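Rhodopsin (Rubrobacter xylanophilus, PDB 6KFQ) pumps protons across the membrane, probably driven by light absorbed by the retinal held within its bundle of seven transmembrane helices. Local coordinates at residues 5-10 and 52-57; 165-170 and 214-219; 32-37 and 86-91; 155-160 and 223-228; 63-68 and 185-190. All blocks are in the same frame, centred on the assembly; numbering follows the deposited sequence.

Contact 1 (5-10 and 52-57); sequences WLWIGF and MATGSG. With MPG ([(Z)-octadec-9-enyl] (2R)-2,3-bis(oxidanyl)propanoate), chain Q.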
# COMPACT_ATOMS: atom_id res chain seq x y z
N TRP A 5 6.28 -18.00 -2.67
CA TRP A 5 5.92 -16.74 -2.02
C TRP A 5 4.71 -16.09 -2.67
O TRP A 5 3.93 -15.42 -2.00
CB TRP A 5 7.12 -15.79 -2.03
CG TRP A 5 8.41 -16.47 -1.68
CD1 TRP A 5 9.58 -16.44 -2.40
CD2 TRP A 5 8.67 -17.30 -0.54
NE1 TRP A 5 10.54 -17.19 -1.77
CE2 TRP A 5 10.01 -17.73 -0.63
CE3 TRP A 5 7.90 -17.71 0.55
CZ2 TRP A 5 10.59 -18.56 0.33
CZ3 TRP A 5 8.48 -18.54 1.50
CH2 TRP A 5 9.81 -18.95 1.38
N LEU A 6 4.53 -16.29 -3.98
CA LEU A 6 3.36 -15.72 -4.64
C LEU A 6 2.08 -16.42 -4.20
O LEU A 6 1.02 -15.79 -4.06
CB LEU A 6 3.52 -15.79 -6.16
CG LEU A 6 4.69 -14.95 -6.71
CD1 LEU A 6 4.96 -15.30 -8.17
CD2 LEU A 6 4.41 -13.45 -6.54
N TRP A 7 2.14 -17.73 -3.97
CA TRP A 7 0.94 -18.44 -3.51
C TRP A 7 0.61 -18.08 -2.07
O TRP A 7 -0.57 -17.93 -1.72
CB TRP A 7 1.13 -19.95 -3.65
CG TRP A 7 0.83 -20.45 -5.02
CD1 TRP A 7 1.71 -21.03 -5.90
CD2 TRP A 7 -0.44 -20.41 -5.69
NE1 TRP A 7 1.06 -21.36 -7.06
CE2 TRP A 7 -0.26 -20.99 -6.97
CE3 TRP A 7 -1.71 -19.94 -5.34
CZ2 TRP A 7 -1.29 -21.12 -7.88
CZ3 TRP A 7 -2.74 -20.07 -6.25
CH2 TRP A 7 -2.53 -20.66 -7.51
N ILE A 8 1.63 -17.94 -1.22
CA ILE A 8 1.40 -17.47 0.14
C ILE A 8 0.80 -16.07 0.12
O ILE A 8 -0.14 -15.77 0.86
CB ILE A 8 2.71 -17.51 0.94
CG1 ILE A 8 3.13 -18.95 1.24
CG2 ILE A 8 2.56 -16.69 2.24
CD1 ILE A 8 4.55 -19.03 1.77
N GLY A 9 1.34 -15.19 -0.73
CA GLY A 9 0.76 -13.87 -0.85
C GLY A 9 -0.71 -13.92 -1.23
O GLY A 9 -1.54 -13.22 -0.64
N PHE A 10 -1.05 -14.76 -2.20
CA PHE A 10 -2.44 -14.91 -2.60
C PHE A 10 -3.32 -15.34 -1.43
O PHE A 10 -4.33 -14.70 -1.12
CB PHE A 10 -2.57 -15.93 -3.74
CG PHE A 10 -3.99 -16.31 -4.03
CD1 PHE A 10 -4.88 -15.36 -4.52
CD2 PHE A 10 -4.44 -17.59 -3.80
CE1 PHE A 10 -6.19 -15.70 -4.80
CE2 PHE A 10 -5.76 -17.94 -4.07
CZ PHE A 10 -6.64 -17.00 -4.56
N MET A 52 0.11 -13.32 -10.70
CA MET A 52 1.54 -13.64 -10.69
C MET A 52 1.80 -15.10 -10.33
O MET A 52 2.70 -15.73 -10.90
CB MET A 52 2.27 -12.70 -9.73
CG MET A 52 2.15 -11.23 -10.13
SD MET A 52 3.24 -10.22 -9.11
CE MET A 52 2.28 -10.07 -7.60
N ALA A 53 1.03 -15.65 -9.38
CA ALA A 53 1.25 -17.03 -8.96
C ALA A 53 0.98 -18.02 -10.09
O ALA A 53 1.66 -19.05 -10.18
CB ALA A 53 0.36 -17.38 -7.76
N THR A 54 0.01 -17.72 -10.95
CA THR A 54 -0.31 -18.61 -12.06
C THR A 54 0.52 -18.31 -13.31
O THR A 54 0.24 -18.86 -14.37
CB THR A 54 -1.80 -18.52 -12.39
OG1 THR A 54 -2.16 -17.17 -12.66
CG2 THR A 54 -2.63 -19.03 -11.21
N GLY A 55 1.53 -17.44 -13.20
CA GLY A 55 2.46 -17.22 -14.28
C GLY A 55 2.10 -16.13 -15.27
O GLY A 55 2.77 -16.01 -16.30
N SER A 56 1.08 -15.32 -14.99
CA SER A 56 0.59 -14.32 -15.95
C SER A 56 0.90 -12.89 -15.53
O SER A 56 0.34 -11.96 -16.10
CB SER A 56 -0.91 -14.48 -16.15
OG SER A 56 -1.23 -15.76 -16.66
N GLY A 57 1.78 -12.69 -14.55
CA GLY A 57 1.97 -11.34 -14.05
C GLY A 57 3.35 -10.78 -14.31
O GLY A 57 3.76 -9.81 -13.67
C7 MPG Q . 15.36 -21.01 -6.00
C8 MPG Q . 16.11 -20.14 -5.04
C9 MPG Q . 15.66 -20.27 -3.61
C10 MPG Q . 15.27 -19.28 -2.85
C11 MPG Q . 14.90 -19.35 -1.40
C12 MPG Q . 14.47 -18.03 -0.83
C13 MPG Q . 14.19 -18.06 0.67
C14 MPG Q . 13.73 -16.74 1.24
C15 MPG Q . 13.55 -16.73 2.74
C16 MPG Q . 12.45 -17.63 3.25
C17 MPG Q . 12.26 -17.59 4.75
C18 MPG Q . 11.05 -18.34 5.24
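L6 and A53 bring the start of helix 2-23 against the end of helix 32-53, their CA atoms only 5.0 Å apart, so the backbones nearly meet where the first two helices of the rhodopsin bundle stand side by side. Helix 32-53 stops here in a Schellman motif: S56 N bonds to V51 O and G55 N to M52 O, with G55 at positive phi. The short side chain of A53 is consistent with so close an approach. L6 CB rests against A53 CB at 3.9 Å, and with CG anti to the carbonyl carbon (chi1 -64°) both methyls of L6 face M52. L6 CD1 lies 3.6 Å from M52 O, while L6 CD2 touches M52 CB, the two side chains crossing at about a right angle. This inner part is buried, and Y68 packs on both L6 and M52. W7 closes the outer side with its indole. T54 lays CG2 against W7 CH2 at 4.0 Å, and its OG1 turns back to the carbonyls of L50 and V51. W5 takes no part in the helix pair; its ring leans toward a lipid chain, W5 CH2 being 3.5 Å from MPG C16, and its NE1 bonds to S195. Over the six-membered ring of W7 the methyl of A53 makes a CH-pi contact, CB standing 3.8 Å from the centroid and 16° off the ring normal.

Contact 2 (165-170 and 214-219); sequences RTLAVL and LLLLSS. With MPG ([(Z)-octadec-9-enyl] (2R)-2,3-bis(oxidanyl)propanoate), chain J.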
# COMPACT_ATOMS: atom_id res chain seq x y z
N ARG A 165 -2.14 7.17 14.63
CA ARG A 165 -0.70 7.21 14.87
C ARG A 165 -0.08 5.83 14.68
O ARG A 165 1.00 5.70 14.09
CB ARG A 165 -0.43 7.75 16.27
CG ARG A 165 -0.66 9.25 16.36
CD ARG A 165 -0.85 9.72 17.79
NE ARG A 165 -1.28 11.11 17.83
CZ ARG A 165 -1.87 11.68 18.88
NH1 ARG A 165 -2.11 10.96 19.97
NH2 ARG A 165 -2.23 12.95 18.83
N THR A 166 -0.77 4.79 15.15
CA THR A 166 -0.27 3.43 14.97
C THR A 166 -0.18 3.07 13.49
O THR A 166 0.85 2.56 13.03
CB THR A 166 -1.16 2.44 15.71
OG1 THR A 166 -1.06 2.70 17.11
CG2 THR A 166 -0.73 1.01 15.42
N LEU A 167 -1.25 3.31 12.73
CA LEU A 167 -1.24 2.95 11.32
C LEU A 167 -0.26 3.82 10.53
O LEU A 167 0.36 3.34 9.57
CB LEU A 167 -2.64 3.07 10.74
CG LEU A 167 -3.67 2.09 11.30
CD1 LEU A 167 -5.00 2.32 10.62
CD2 LEU A 167 -3.20 0.65 11.12
N ALA A 168 -0.14 5.09 10.89
CA ALA A 168 0.73 5.98 10.13
C ALA A 168 2.20 5.61 10.34
O ALA A 168 2.98 5.63 9.38
CB ALA A 168 0.47 7.44 10.52
N VAL A 169 2.59 5.30 11.57
CA VAL A 169 3.96 4.85 11.82
C VAL A 169 4.21 3.53 11.13
O VAL A 169 5.25 3.33 10.49
CB VAL A 169 4.23 4.76 13.33
CG1 VAL A 169 5.58 4.14 13.59
CG2 VAL A 169 4.18 6.13 13.96
N LEU A 170 3.25 2.60 11.23
CA LEU A 170 3.39 1.33 10.52
C LEU A 170 3.58 1.55 9.03
O LEU A 170 4.42 0.91 8.38
CB LEU A 170 2.15 0.47 10.76
CG LEU A 170 2.12 -0.84 9.98
CD1 LEU A 170 3.23 -1.77 10.47
CD2 LEU A 170 0.77 -1.53 10.13
N LEU A 214 -6.18 -5.27 9.74
CA LEU A 214 -6.56 -5.86 11.02
C LEU A 214 -6.56 -4.82 12.13
O LEU A 214 -7.50 -4.75 12.93
CB LEU A 214 -5.62 -7.00 11.37
CG LEU A 214 -5.94 -8.36 10.76
CD1 LEU A 214 -4.78 -9.33 10.96
CD2 LEU A 214 -7.22 -8.91 11.39
N LEU A 215 -5.50 -4.01 12.19
CA LEU A 215 -5.41 -2.97 13.21
C LEU A 215 -6.50 -1.92 13.03
O LEU A 215 -7.13 -1.49 14.00
CB LEU A 215 -4.03 -2.32 13.16
CG LEU A 215 -2.88 -3.22 13.58
CD1 LEU A 215 -1.54 -2.54 13.33
CD2 LEU A 215 -3.02 -3.65 15.04
N LEU A 216 -6.76 -1.51 11.78
CA LEU A 216 -7.79 -0.51 11.52
C LEU A 216 -9.18 -1.03 11.90
O LEU A 216 -9.90 -0.42 12.70
CB LEU A 216 -7.76 -0.10 10.05
CG LEU A 216 -8.88 0.87 9.65
CD1 LEU A 216 -8.80 2.14 10.47
CD2 LEU A 216 -8.82 1.18 8.15
N LEU A 217 -9.57 -2.16 11.32
CA LEU A 217 -10.94 -2.63 11.44
C LEU A 217 -11.24 -3.24 12.80
O LEU A 217 -12.42 -3.41 13.14
CB LEU A 217 -11.25 -3.65 10.34
CG LEU A 217 -11.05 -3.07 8.93
CD1 LEU A 217 -11.55 -4.04 7.87
CD2 LEU A 217 -11.74 -1.73 8.80
N SER A 218 -10.22 -3.56 13.60
CA SER A 218 -10.44 -3.99 14.98
C SER A 218 -10.57 -2.82 15.95
O SER A 218 -10.95 -3.05 17.11
CB SER A 218 -9.31 -4.91 15.43
OG SER A 218 -9.19 -6.02 14.56
N SER A 219 -10.27 -1.60 15.52
CA SER A 219 -10.35 -0.41 16.38
C SER A 219 -11.79 0.11 16.39
O SER A 219 -12.10 1.20 15.90
CB SER A 219 -9.38 0.67 15.92
OG SER A 219 -8.04 0.23 15.94
C14 MPG J . 3.63 -0.49 14.86
C15 MPG J . 4.78 0.42 14.52
C16 MPG J . 5.50 0.06 13.24
C17 MPG J . 6.13 -1.31 13.24
C18 MPG J . 6.93 -1.62 12.00
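L167 reaches between L215 and L216 with one methyl for each. L167 CD2 lies 3.7 Å from L215 CB, the two leucines sliding past one another in opposite directions, whereas L167 CD1 meets L216 CB at 3.7 Å across a near right angle. With CG of L216 anti to the backbone N (chi1 175°), L216 CD1 also comes to 3.8 Å from L167 CD1. L215 extends further outward, and L215 CD1 is flanked by L170 CD2 at 4.1 Å and T166 CG2. The outer flank is lipid: MPG C16 lies 3.7 Å from L170 CA, and C15 touches V169 CG1. Beyond the leucines helix 194-218 ends, where S218 OG bonds back to L214 O at 2.7 Å and S219 OG to L215 O, both hydroxyls donating to carbonyls one turn back. With axes 10.3 Å apart and running at 168°, this is the leucine-lined antiparallel pairing of the last two transmembrane helices in the microbial rhodopsin fold.

Contact 3 (32-37 and 86-91); sequences RYFFVI and LCLLAL. With SO4 (sulfate ion), chain T.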
# COMPACT_ATOMS: atom_id res chain seq x y z
N ARG A 32 -19.05 1.71 7.81
CA ARG A 32 -18.95 0.55 6.92
C ARG A 32 -18.02 0.83 5.74
O ARG A 32 -17.44 -0.11 5.18
CB ARG A 32 -20.34 0.14 6.44
CG ARG A 32 -20.57 0.25 4.94
CD ARG A 32 -22.00 -0.13 4.57
NE ARG A 32 -22.18 -0.30 3.13
N TYR A 33 -17.83 2.10 5.37
CA TYR A 33 -16.97 2.40 4.23
C TYR A 33 -15.51 2.07 4.52
O TYR A 33 -14.76 1.75 3.59
CB TYR A 33 -17.12 3.86 3.79
CG TYR A 33 -16.80 4.88 4.85
CD1 TYR A 33 -15.54 5.45 4.95
CD2 TYR A 33 -17.78 5.30 5.74
CE1 TYR A 33 -15.25 6.39 5.93
CE2 TYR A 33 -17.51 6.24 6.71
CZ TYR A 33 -16.25 6.79 6.80
OH TYR A 33 -16.00 7.72 7.78
N PHE A 34 -15.08 2.13 5.79
CA PHE A 34 -13.73 1.69 6.13
C PHE A 34 -13.55 0.21 5.82
O PHE A 34 -12.54 -0.19 5.23
CB PHE A 34 -13.45 1.95 7.61
CG PHE A 34 -13.09 3.37 7.93
CD1 PHE A 34 -11.90 3.91 7.49
CD2 PHE A 34 -13.94 4.16 8.70
CE1 PHE A 34 -11.56 5.23 7.79
CE2 PHE A 34 -13.60 5.47 9.01
CZ PHE A 34 -12.41 6.00 8.55
N PHE A 35 -14.52 -0.61 6.22
CA PHE A 35 -14.43 -2.04 5.98
C PHE A 35 -14.43 -2.35 4.49
O PHE A 35 -13.73 -3.26 4.03
CB PHE A 35 -15.58 -2.76 6.69
CG PHE A 35 -15.51 -2.65 8.19
CD1 PHE A 35 -15.04 -3.70 8.95
CD2 PHE A 35 -15.87 -1.47 8.84
CE1 PHE A 35 -14.94 -3.60 10.33
CE2 PHE A 35 -15.77 -1.36 10.21
CZ PHE A 35 -15.32 -2.42 10.96
N VAL A 36 -15.20 -1.59 3.71
CA VAL A 36 -15.26 -1.80 2.27
C VAL A 36 -13.93 -1.43 1.62
O VAL A 36 -13.39 -2.18 0.80
CB VAL A 36 -16.43 -1.01 1.66
CG1 VAL A 36 -16.44 -1.14 0.15
CG2 VAL A 36 -17.75 -1.48 2.25
N ILE A 37 -13.39 -0.26 1.97
CA ILE A 37 -12.11 0.18 1.40
C ILE A 37 -11.01 -0.81 1.74
O ILE A 37 -10.17 -1.14 0.89
CB ILE A 37 -11.76 1.59 1.90
CG1 ILE A 37 -12.78 2.62 1.42
CG2 ILE A 37 -10.35 1.97 1.46
CD1 ILE A 37 -12.52 4.04 1.96
N LEU A 86 -6.14 6.45 5.69
CA LEU A 86 -5.49 7.32 6.65
C LEU A 86 -6.13 8.70 6.65
O LEU A 86 -6.30 9.30 7.72
CB LEU A 86 -3.99 7.41 6.37
CG LEU A 86 -3.13 6.17 6.60
CD1 LEU A 86 -1.68 6.43 6.18
CD2 LEU A 86 -3.20 5.70 8.04
N CYS A 87 -6.48 9.21 5.47
CA CYS A 87 -7.15 10.51 5.40
C CYS A 87 -8.50 10.49 6.12
O CYS A 87 -8.85 11.45 6.82
CB CYS A 87 -7.35 10.92 3.94
SG CYS A 87 -5.83 11.38 3.06
N LEU A 88 -9.28 9.43 5.93
CA LEU A 88 -10.61 9.37 6.54
C LEU A 88 -10.52 9.22 8.06
O LEU A 88 -11.42 9.69 8.77
CB LEU A 88 -11.41 8.23 5.92
CG LEU A 88 -11.60 8.35 4.41
CD1 LEU A 88 -12.29 7.11 3.85
CD2 LEU A 88 -12.38 9.60 4.07
N LEU A 89 -9.48 8.57 8.57
CA LEU A 89 -9.23 8.58 10.01
C LEU A 89 -8.92 9.98 10.52
O LEU A 89 -9.51 10.44 11.51
CB LEU A 89 -8.07 7.65 10.37
CG LEU A 89 -8.29 6.14 10.33
CD1 LEU A 89 -6.99 5.46 10.73
CD2 LEU A 89 -9.43 5.72 11.26
N ALA A 90 -7.99 10.68 9.86
CA ALA A 90 -7.42 11.92 10.39
C ALA A 90 -8.32 13.13 10.19
O ALA A 90 -8.36 14.02 11.05
CB ALA A 90 -6.06 12.19 9.73
N LEU A 91 -9.04 13.21 9.07
CA LEU A 91 -9.77 14.41 8.71
C LEU A 91 -11.23 14.32 9.15
O LEU A 91 -11.94 13.38 8.79
CB LEU A 91 -9.68 14.66 7.20
CG LEU A 91 -8.26 14.76 6.62
CD1 LEU A 91 -8.29 14.55 5.10
CD2 LEU A 91 -7.60 16.09 6.96
S SO4 T . -21.86 3.54 6.33
O1 SO4 T . -20.53 3.45 5.72
O2 SO4 T . -22.86 2.98 5.42
O3 SO4 T . -21.87 2.79 7.58
O4 SO4 T . -22.17 4.94 6.58
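L88 faces Y33, F34 and I37 where helix 32-53 begins beside the end of helix 70-90, two antiparallel neighbours of the seven-helix rhodopsin bundle whose axes pass 11.3 Å apart at 162°. The tight half centres on the buried F34. It swings its ring across the gap, so that F34 CE1 comes 3.5 Å from L88 CB and the two side chains slide past each other in opposite directions. The rim of the ring points at the backbone, with L89 N in its plane, and CZ touches L89 CD2. One turn further along the helix, I37 CD1 meets L88 CD1 at 3.6 Å. Y33 marks the looser, partly exposed side: its CG sits between the backbone N and the carbonyl carbon (chi1 58°), which folds the ring back so that Y33 CE1 stands 3.6 Å above the plane of the F34 ring, toward its rim, and also touches L88 CD1. I226 of the short helix 220-228 packs on the same tyrosine. An alanine in place of Y33 is likely to open a gap beside L88 CD1 and leave that face of F34 without its cover. Outside, a sulfate, probably from the crystallisation liquor, sits at the exposed helix start. Its O1 lies at the edge of the Y33 ring and receives a weak bond from Y33 N, while R32 N donates to sulfate O3 at 3.0 Å with an angle of 160°.

Contact 4 (155-160 and 223-228); sequences RRTPAV and LSDIGS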
# COMPACT_ATOMS: atom_id res chain seq x y z
N ARG A 155 -6.63 16.39 16.54
CA ARG A 155 -7.89 17.04 16.89
C ARG A 155 -9.06 16.06 16.95
O ARG A 155 -10.17 16.46 17.31
CB ARG A 155 -8.22 18.15 15.89
CG ARG A 155 -7.22 19.29 15.86
CD ARG A 155 -7.75 20.46 15.05
NE ARG A 155 -8.13 20.07 13.70
CZ ARG A 155 -8.56 20.91 12.76
NH1 ARG A 155 -8.66 22.21 13.02
NH2 ARG A 155 -8.88 20.45 11.56
N ARG A 156 -8.84 14.81 16.58
CA ARG A 156 -9.87 13.80 16.65
C ARG A 156 -9.93 13.24 18.07
O ARG A 156 -9.17 13.66 18.95
CB ARG A 156 -9.59 12.71 15.63
CG ARG A 156 -9.50 13.25 14.21
CD ARG A 156 -10.87 13.42 13.61
NE ARG A 156 -11.09 12.46 12.54
CZ ARG A 156 -12.28 12.00 12.18
NH1 ARG A 156 -13.38 12.40 12.81
NH2 ARG A 156 -12.37 11.12 11.18
N THR A 157 -10.84 12.30 18.30
CA THR A 157 -10.97 11.72 19.63
C THR A 157 -9.70 10.95 19.98
O THR A 157 -8.95 10.54 19.09
CB THR A 157 -12.18 10.79 19.70
OG1 THR A 157 -12.01 9.71 18.78
CG2 THR A 157 -13.46 11.55 19.38
N PRO A 158 -9.43 10.75 21.27
CA PRO A 158 -8.21 10.01 21.66
C PRO A 158 -8.07 8.65 20.98
O PRO A 158 -6.95 8.28 20.60
CB PRO A 158 -8.36 9.88 23.18
CG PRO A 158 -9.13 11.09 23.56
CD PRO A 158 -10.12 11.30 22.45
N ALA A 159 -9.16 7.92 20.79
CA ALA A 159 -9.06 6.60 20.16
C ALA A 159 -8.72 6.72 18.68
O ALA A 159 -7.95 5.91 18.15
CB ALA A 159 -10.35 5.82 20.34
N VAL A 160 -9.33 7.68 17.99
CA VAL A 160 -9.00 7.91 16.59
C VAL A 160 -7.55 8.35 16.44
O VAL A 160 -6.81 7.84 15.59
CB VAL A 160 -9.97 8.94 15.98
CG1 VAL A 160 -9.51 9.34 14.59
CG2 VAL A 160 -11.38 8.36 15.95
N LEU A 223 -13.58 3.70 15.28
CA LEU A 223 -14.57 3.70 14.21
C LEU A 223 -15.89 4.29 14.69
O LEU A 223 -16.42 5.22 14.08
CB LEU A 223 -14.76 2.28 13.68
CG LEU A 223 -13.47 1.72 13.05
CD1 LEU A 223 -13.69 0.34 12.46
CD2 LEU A 223 -12.92 2.68 12.00
N SER A 224 -16.39 3.80 15.83
CA SER A 224 -17.66 4.31 16.34
C SER A 224 -17.56 5.79 16.67
O SER A 224 -18.53 6.54 16.47
CB SER A 224 -18.10 3.51 17.57
OG SER A 224 -17.21 3.69 18.65
N ASP A 225 -16.40 6.24 17.16
CA ASP A 225 -16.18 7.67 17.36
C ASP A 225 -16.42 8.44 16.06
O ASP A 225 -17.09 9.48 16.05
CB ASP A 225 -14.75 7.92 17.86
CG ASP A 225 -14.60 7.70 19.35
OD1 ASP A 225 -15.61 7.47 20.03
OD2 ASP A 225 -13.45 7.77 19.84
N ILE A 226 -15.87 7.94 14.96
CA ILE A 226 -16.03 8.60 13.67
C ILE A 226 -17.45 8.43 13.15
O ILE A 226 -18.05 9.38 12.62
CB ILE A 226 -15.00 8.04 12.66
CG1 ILE A 226 -13.58 8.39 13.12
CG2 ILE A 226 -15.25 8.59 11.26
CD1 ILE A 226 -12.50 7.73 12.31
N GLY A 227 -18.02 7.24 13.30
CA GLY A 227 -19.38 7.01 12.82
C GLY A 227 -20.41 7.86 13.53
O GLY A 227 -21.37 8.33 12.92
N SER A 228 -20.22 8.07 14.84
CA SER A 228 -21.19 8.83 15.62
C SER A 228 -21.29 10.28 15.18
O SER A 228 -22.36 10.88 15.24
CB SER A 228 -20.84 8.76 17.11
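An N-cap is the centre of this contact: T157, just ahead of helix 158-184, joins D225 on the terminal helix 220-228. T157 OG1 donates to D225 OD2 at 2.6 Å, arriving from above the carboxylate plane, 36° out of it. The same T157 OG1 accepts a weak, long capping bond from V160 N at 3.5 Å, a double role made possible by chi1 of 61°, which sets OG1 between the backbone N and the carbonyl carbon. D225 also has A159 CB beside OD2, and its charge near the start of a helix is probably favourable. A valine in place of T157 would probably leave the D225 carboxylate without its short bond and the helix start without a side-chain cap. Beside this polar pair lies an apolar one, V160 CG2 packing 3.6 Å from I226 CG1 with the side chains at about a right angle. I226 is covered in turn by R156, whose guanidinium lays one face over it, R156 NH2 lying 3.6 Å from I226 CG1. The arginine is held there from beyond, NE bonding to L89 O and NH2 weakly to L88 O at the end of helix 70-90. Helix 220-228 is thus lodged between the start of helix 158-184 and helix 32-53, where Y33 and F34 meet I226.

Contact 5 (63-68 and 185-190); sequences DGREFY and GTEGFG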
# COMPACT_ATOMS: atom_id res chain seq x y z
N ASP A 63 16.50 -7.16 -21.74
CA ASP A 63 17.79 -7.48 -21.14
C ASP A 63 17.80 -8.83 -20.43
O ASP A 63 18.83 -9.20 -19.84
CB ASP A 63 18.22 -6.37 -20.17
CG ASP A 63 17.20 -6.11 -19.07
OD1 ASP A 63 16.26 -6.91 -18.91
OD2 ASP A 63 17.34 -5.08 -18.38
N GLY A 64 16.70 -9.57 -20.46
CA GLY A 64 16.65 -10.88 -19.83
C GLY A 64 16.16 -10.89 -18.40
O GLY A 64 15.97 -11.98 -17.84
N ARG A 65 15.96 -9.73 -17.78
CA ARG A 65 15.40 -9.71 -16.43
C ARG A 65 13.94 -10.14 -16.47
O ARG A 65 13.17 -9.70 -17.33
CB ARG A 65 15.52 -8.32 -15.81
CG ARG A 65 16.94 -7.88 -15.51
CD ARG A 65 16.95 -6.55 -14.76
NE ARG A 65 16.51 -5.43 -15.60
CZ ARG A 65 15.45 -4.67 -15.36
NH1 ARG A 65 14.69 -4.89 -14.29
NH2 ARG A 65 15.15 -3.68 -16.19
N GLU A 66 13.55 -11.00 -15.53
CA GLU A 66 12.14 -11.27 -15.33
C GLU A 66 11.54 -10.16 -14.49
O GLU A 66 12.03 -9.87 -13.39
CB GLU A 66 11.92 -12.63 -14.66
CG GLU A 66 10.45 -13.04 -14.65
CD GLU A 66 10.20 -14.39 -13.98
OE1 GLU A 66 11.18 -15.04 -13.56
OE2 GLU A 66 9.02 -14.79 -13.89
N PHE A 67 10.50 -9.52 -15.01
CA PHE A 67 9.93 -8.32 -14.40
C PHE A 67 8.48 -8.59 -14.04
O PHE A 67 7.65 -8.77 -14.94
CB PHE A 67 10.06 -7.12 -15.34
CG PHE A 67 9.48 -5.85 -14.79
CD1 PHE A 67 9.87 -5.37 -13.54
CD2 PHE A 67 8.54 -5.13 -15.51
CE1 PHE A 67 9.33 -4.20 -13.03
CE2 PHE A 67 8.00 -3.95 -15.01
CZ PHE A 67 8.40 -3.48 -13.77
N TYR A 68 8.18 -8.63 -12.74
CA TYR A 68 6.82 -8.79 -12.24
C TYR A 68 6.12 -7.44 -12.22
O TYR A 68 6.12 -6.72 -11.21
CB TYR A 68 6.82 -9.42 -10.84
CG TYR A 68 7.02 -10.91 -10.88
CD1 TYR A 68 5.93 -11.77 -10.99
CD2 TYR A 68 8.29 -11.47 -10.82
CE1 TYR A 68 6.11 -13.14 -11.03
CE2 TYR A 68 8.47 -12.84 -10.86
CZ TYR A 68 7.38 -13.67 -10.97
OH TYR A 68 7.55 -15.03 -11.01
N GLY A 185 16.92 -5.91 -5.18
CA GLY A 185 16.38 -6.95 -6.02
C GLY A 185 16.80 -6.80 -7.47
O GLY A 185 17.74 -6.07 -7.80
N THR A 186 16.07 -7.49 -8.34
CA THR A 186 16.46 -7.59 -9.75
C THR A 186 16.26 -6.27 -10.49
O THR A 186 16.95 -6.01 -11.48
CB THR A 186 15.66 -8.71 -10.42
OG1 THR A 186 14.26 -8.40 -10.36
CG2 THR A 186 15.90 -10.03 -9.69
N GLU A 187 15.31 -5.44 -10.04
CA GLU A 187 15.12 -4.14 -10.68
C GLU A 187 16.29 -3.20 -10.42
O GLU A 187 16.54 -2.29 -11.21
CB GLU A 187 13.82 -3.49 -10.20
CG GLU A 187 12.55 -4.01 -10.85
CD GLU A 187 11.78 -4.94 -9.93
OE1 GLU A 187 10.72 -4.53 -9.40
OE2 GLU A 187 12.23 -6.08 -9.74
N GLY A 188 16.99 -3.40 -9.31
CA GLY A 188 18.11 -2.55 -8.95
C GLY A 188 19.46 -3.22 -9.14
O GLY A 188 19.85 -3.53 -10.27
N PHE A 189 20.16 -3.47 -8.04
CA PHE A 189 21.53 -3.95 -8.10
C PHE A 189 21.63 -5.47 -8.23
O PHE A 189 22.70 -5.97 -8.60
CB PHE A 189 22.30 -3.50 -6.86
CG PHE A 189 22.60 -2.03 -6.83
CD1 PHE A 189 23.78 -1.54 -7.37
CD2 PHE A 189 21.71 -1.13 -6.26
CE1 PHE A 189 24.06 -0.19 -7.36
CE2 PHE A 189 21.99 0.23 -6.24
CZ PHE A 189 23.17 0.70 -6.79
N GLY A 190 20.56 -6.20 -7.94
CA GLY A 190 20.65 -7.65 -7.99
C GLY A 190 21.52 -8.22 -6.89
O GLY A 190 22.21 -9.22 -7.11
O HOH W 1 10.41 -8.41 -10.90
O HOH W 2 8.49 -6.47 -9.28
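F67 and E187 meet with ring and carboxylate planes 77° apart; F67 CG is anti to the backbone N (chi1 179°), which brings F67 CE1 obliquely to 3.9 Å from E187 CG. The guanidinium of R65 likewise stands obliquely, with R65 CD 3.3 Å from T186 O and R65 NH1 3.7 Å from E187 CA. D63 helps fix it there, OD2 taking R65 NE at 2.9 Å in a salt bridge while OD1 accepts R65 N in an Asx turn, and R65 NH2 also bonds to G119 O. At the edge of the Y68 ring, in its plane, sits a water that accepts from Y68 N and can reach E187 OE2; a second water lies between Y68 O and E187 OE1. No direct hydrogen bond joins 63-68 to 185-190. E187 OE1 also bonds to Y72, and OE2 lies close to E197. The type I turn 185-188, following helix 158-184, thus abuts the two-stranded hairpin 59-60/66-67 that precedes helix 70-90, with L116 of helix 98-120 against F67 and L194 of helix 194-218 against T186.

Contacts 2, 3 and 4 gather at one end of the bundle, their centres 11 to 13 Å apart, whereas contacts 1 and 5 touch at the other through Y68. Contact 2 is the buried one, made by leucines and a threonine methyl, and meets contact 3 through L167 and L216 on L89. Contact 4 lies at the surface and combines a hydrogen bond and an arginine with a small apolar contact; it shares helix 158-184 with contact 2. Helix 32-53 serves contact 1 with its end and contact 3 with its start, about 28 Å apart between centres. Contacts 1 and 3 are partly buried helix pairs using aromatic rings, while contact 5 joins loops by oblique packing and bridging waters.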